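Local coordinates for protein isomerase/lactonizing enzyme (Agrobacterium tumefaciens, PDB 1RVK) that is of unknown function but belongs to the enolase superfamily and binds a magnesium ion, probably acting as an isomerase or lactonizing enzyme, at residues Gln238-Ser241 against Ser242-Leu246; Ala268-Lys272 against Ala273-Asp277. One frame throughout, in Å; residues are numbered along the deposited sequence.

Contact 1 of 2, residues Gln238-Ser241 against Ser242-Leu246; sequences QSLS and SYKWL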
# COMPACT_ATOMS: atom_id res chain seq x y z
N GLN A 238 -6.33 -12.90 -10.90
CA GLN A 238 -6.34 -14.34 -10.68
C GLN A 238 -6.05 -15.04 -12.02
O GLN A 238 -5.74 -16.23 -12.05
CB GLN A 238 -7.69 -14.77 -10.10
CG GLN A 238 -7.87 -14.29 -8.66
CD GLN A 238 -9.29 -14.47 -8.15
OE1 GLN A 238 -10.23 -13.84 -8.65
NE2 GLN A 238 -9.45 -15.32 -7.14
N SER A 239 -6.13 -14.28 -13.11
CA SER A 239 -5.87 -14.81 -14.44
C SER A 239 -4.50 -14.40 -14.95
O SER A 239 -4.36 -13.41 -15.67
CB SER A 239 -6.94 -14.36 -15.44
OG SER A 239 -6.68 -14.87 -16.74
N LEU A 240 -3.48 -15.18 -14.58
CA LEU A 240 -2.11 -14.94 -15.00
C LEU A 240 -2.03 -14.89 -16.53
O LEU A 240 -1.35 -14.03 -17.09
CB LEU A 240 -1.21 -16.06 -14.48
CG LEU A 240 0.27 -16.02 -14.84
CD1 LEU A 240 0.93 -14.88 -14.08
CD2 LEU A 240 0.93 -17.35 -14.47
N SER A 241 -2.73 -15.81 -17.18
CA SER A 241 -2.72 -15.89 -18.64
C SER A 241 -3.23 -14.63 -19.32
O SER A 241 -2.74 -14.27 -20.39
CB SER A 241 -3.54 -17.10 -19.11
OG SER A 241 -2.79 -18.29 -18.98
N SER A 242 -4.21 -13.97 -18.72
CA SER A 242 -4.75 -12.75 -19.29
C SER A 242 -3.68 -11.66 -19.29
O SER A 242 -3.63 -10.84 -20.21
CB SER A 242 -5.97 -12.28 -18.51
OG SER A 242 -7.06 -13.16 -18.72
N TYR A 243 -2.84 -11.65 -18.27
CA TYR A 243 -1.78 -10.65 -18.18
C TYR A 243 -0.65 -10.94 -19.16
O TYR A 243 -0.03 -10.01 -19.69
CB TYR A 243 -1.26 -10.54 -16.75
CG TYR A 243 -2.14 -9.65 -15.91
CD1 TYR A 243 -3.37 -10.10 -15.42
CD2 TYR A 243 -1.79 -8.32 -15.68
CE1 TYR A 243 -4.22 -9.24 -14.72
CE2 TYR A 243 -2.63 -7.46 -14.99
CZ TYR A 243 -3.84 -7.92 -14.52
OH TYR A 243 -4.68 -7.06 -13.85
N LYS A 244 -0.36 -12.22 -19.39
CA LYS A 244 0.68 -12.58 -20.35
C LYS A 244 0.21 -12.07 -21.72
O LYS A 244 0.98 -11.46 -22.48
CB LYS A 244 0.86 -14.10 -20.39
CG LYS A 244 1.33 -14.69 -19.08
CD LYS A 244 1.22 -16.21 -19.06
CE LYS A 244 2.17 -16.88 -20.05
NZ LYS A 244 2.07 -18.37 -19.98
N TRP A 245 -1.07 -12.29 -22.01
CA TRP A 245 -1.66 -11.87 -23.28
C TRP A 245 -1.68 -10.35 -23.41
O TRP A 245 -1.26 -9.80 -24.43
CB TRP A 245 -3.10 -12.40 -23.38
CG TRP A 245 -3.86 -11.91 -24.59
CD1 TRP A 245 -3.82 -12.44 -25.85
CD2 TRP A 245 -4.73 -10.77 -24.66
NE1 TRP A 245 -4.61 -11.69 -26.70
CE2 TRP A 245 -5.18 -10.67 -25.99
CE3 TRP A 245 -5.17 -9.83 -23.72
CZ2 TRP A 245 -6.05 -9.66 -26.41
CZ3 TRP A 245 -6.04 -8.82 -24.14
CH2 TRP A 245 -6.47 -8.75 -25.47
N LEU A 246 -2.17 -9.68 -22.37
CA LEU A 246 -2.26 -8.22 -22.40
C LEU A 246 -0.90 -7.56 -22.57
O LEU A 246 -0.75 -6.62 -23.34
CB LEU A 246 -2.96 -7.72 -21.13
CG LEU A 246 -3.39 -6.25 -21.04
CD1 LEU A 246 -2.16 -5.40 -20.87
CD2 LEU A 246 -4.20 -5.85 -22.27

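Contact 2 of 2, residues Ala268-Lys272 against Ala273-Asp277; sequences AEWIK and AGACD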
# COMPACT_ATOMS: atom_id res chain seq x y z
N ALA A 268 7.00 -14.69 -8.29
CA ALA A 268 8.02 -15.32 -9.12
C ALA A 268 7.38 -15.90 -10.38
O ALA A 268 7.96 -15.84 -11.46
CB ALA A 268 8.72 -16.43 -8.34
N GLU A 269 6.18 -16.44 -10.23
CA GLU A 269 5.48 -17.02 -11.37
C GLU A 269 5.15 -15.95 -12.41
O GLU A 269 5.19 -16.21 -13.61
CB GLU A 269 4.21 -17.73 -10.92
CG GLU A 269 4.46 -18.78 -9.83
CD GLU A 269 5.44 -19.87 -10.26
OE1 GLU A 269 5.93 -20.59 -9.37
OE2 GLU A 269 5.71 -20.01 -11.47
N TRP A 270 4.82 -14.74 -11.94
CA TRP A 270 4.51 -13.65 -12.85
C TRP A 270 5.75 -13.29 -13.66
O TRP A 270 5.66 -12.96 -14.84
CB TRP A 270 3.99 -12.43 -12.09
CG TRP A 270 2.51 -12.53 -11.81
CD1 TRP A 270 1.87 -13.52 -11.12
CD2 TRP A 270 1.50 -11.62 -12.25
NE1 TRP A 270 0.51 -13.29 -11.12
CE2 TRP A 270 0.26 -12.13 -11.81
CE3 TRP A 270 1.51 -10.43 -12.99
CZ2 TRP A 270 -0.96 -11.49 -12.08
CZ3 TRP A 270 0.30 -9.79 -13.25
CH2 TRP A 270 -0.91 -10.33 -12.79
N ILE A 271 6.93 -13.38 -13.04
CA ILE A 271 8.17 -13.08 -13.75
C ILE A 271 8.48 -14.19 -14.75
O ILE A 271 8.79 -13.93 -15.91
CB ILE A 271 9.36 -12.95 -12.77
CG1 ILE A 271 9.17 -11.70 -11.89
CG2 ILE A 271 10.67 -12.86 -13.54
CD1 ILE A 271 10.27 -11.50 -10.87
N LYS A 272 8.38 -15.43 -14.29
CA LYS A 272 8.67 -16.60 -15.11
C LYS A 272 7.79 -16.68 -16.36
O LYS A 272 8.26 -17.07 -17.43
CB LYS A 272 8.50 -17.87 -14.28
CG LYS A 272 8.94 -19.16 -14.97
CD LYS A 272 10.41 -19.10 -15.35
CE LYS A 272 10.94 -20.46 -15.77
NZ LYS A 272 11.03 -21.40 -14.62
N ALA A 273 6.52 -16.31 -16.22
CA ALA A 273 5.58 -16.37 -17.33
C ALA A 273 5.54 -15.09 -18.16
O ALA A 273 4.85 -15.04 -19.18
CB ALA A 273 4.19 -16.69 -16.81
N GLY A 274 6.27 -14.07 -17.73
CA GLY A 274 6.28 -12.81 -18.45
C GLY A 274 4.92 -12.15 -18.44
O GLY A 274 4.48 -11.59 -19.45
N ALA A 275 4.25 -12.19 -17.29
CA ALA A 275 2.92 -11.61 -17.14
C ALA A 275 2.91 -10.11 -16.88
O ALA A 275 1.86 -9.48 -16.91
CB ALA A 275 2.16 -12.33 -16.03
N CYS A 276 4.08 -9.55 -16.61
CA CYS A 276 4.18 -8.11 -16.35
C CYS A 276 5.55 -7.59 -16.76
O CYS A 276 6.49 -8.36 -16.94
CB CYS A 276 3.95 -7.83 -14.86
SG CYS A 276 5.14 -8.64 -13.78
N ASP A 277 5.65 -6.27 -16.91
CA ASP A 277 6.89 -5.61 -17.29
C ASP A 277 7.55 -5.00 -16.06
O ASP A 277 8.76 -4.77 -16.03
CB ASP A 277 6.60 -4.50 -18.31
CG ASP A 277 5.86 -5.02 -19.52
OD1 ASP A 277 6.46 -5.79 -20.30
OD2 ASP A 277 4.68 -4.66 -19.69
O HOH W 1 7.44 -10.68 -16.18

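Contact 1 of 2, residues Gln238-Ser241 against Ser242-Leu246
Ser239 turns its OG away from its own backbone nitrogen (chi1 180°), while Ser242, three residues on, folds OG back beside its backbone nitrogen (chi1 -70°), and the two hydroxyls meet tip to tip. The hydrogen bond between Ser239 OG and Ser242 OG is short, 2.6 Å, and either oxygen could be the donor. Ser242 OG is also bonded to Arg213 NE, so the pair of serines links the start of this helix to the neighbouring helix 213-224. Ser239 occupies the N-cap position, and its carbonyl oxygen receives two weak bonds: from Ser242 N, 3.1 Å from Ser239 O, and from Tyr243 N. The same oxygen lies in the plane of the Tyr243 ring, at its edge, with CD1 3.5 Å from Ser239 O. Helix 240-249 is the helical part of a beta-alpha-beta unit between strands 230-232 and 254-256 of the barrel domain, and the first of these strands ends in the magnesium ligand Glu232. Tyr243 is buried, touching Val254 of strand 254-256, and its hydroxyl is bonded to Met235 O in the loop that follows strand 230-232. Regular helical bonding then takes over, with Lys244 N donating to Leu240 O at 3.1 Å and Trp245 N to Ser241 O at the same length. Alongside the first of these bonds runs the Lys244 side chain, whose CG passes 3.4 Å from Leu240 O and whose CD comes 4.3 Å from Leu240 CG. Trp245 heads the other way, its indole packing on Arg213 and Leu217 of helix 213-224.

Contact 2 of 2, residues Ala268-Lys272 against Ala273-Asp277
From Trp270 to Ala275 the backbone closes helix 263-272 with a Schellman motif: Gly274 takes a positive phi (64°), Ala275 N donates to Trp270 O at 2.9 Å, and inside that bond Gly274 N donates to Ile271 O at 3.1 Å. One residue earlier, Ala273 N still makes an ordinary helical bond to Glu269 O. The reversal brings the chain back along the indole of Trp270. With CG anti to its carbonyl carbon (chi1 -84°), Trp270 presents the benzene part of its ring system to the returning residues. Ala275 CB lies over one face of the indole, offset toward its rim, 3.6 Å from Trp270 CE3, while Cys276 CB comes to the same atom at the ring edge, 4.0 Å away. The Trp270 side chain also packs on His266, Glu237 and Pro257. A water donates to Trp270 O at 3.2 Å and to Cys276 O at 2.6 Å, bridging the last turn to the chain that leads into strand 278-281. Trp270 O therefore receives both a peptide N-H and a water; at the C-terminal end of a helix, where carbonyls gather partial negative charge, two such donors would be expected to help stabilise that charge.

Along the chain, strand 230-232 leads through a loop into contact 1 at the start of helix 240-249; strand 254-256 and helix 263-272 follow, and contact 2 then turns the end of that helix toward strand 278-281. The contacts are in series, neither nested nor crossed: one opens a barrel helix and the other ends the next. Each spans a local turn, but their centres are 10 Å apart and they pack together. Leu240 CD1 lies 3.4 Å from Trp270 NE1, and the Tyr243 and Trp270 rings meet with planes at about 50°. Ser247 OG bonds Tyr243 O and, weakly, Ala275 O, while Asp277 pairs with Val254, tying successive beta-alpha units together.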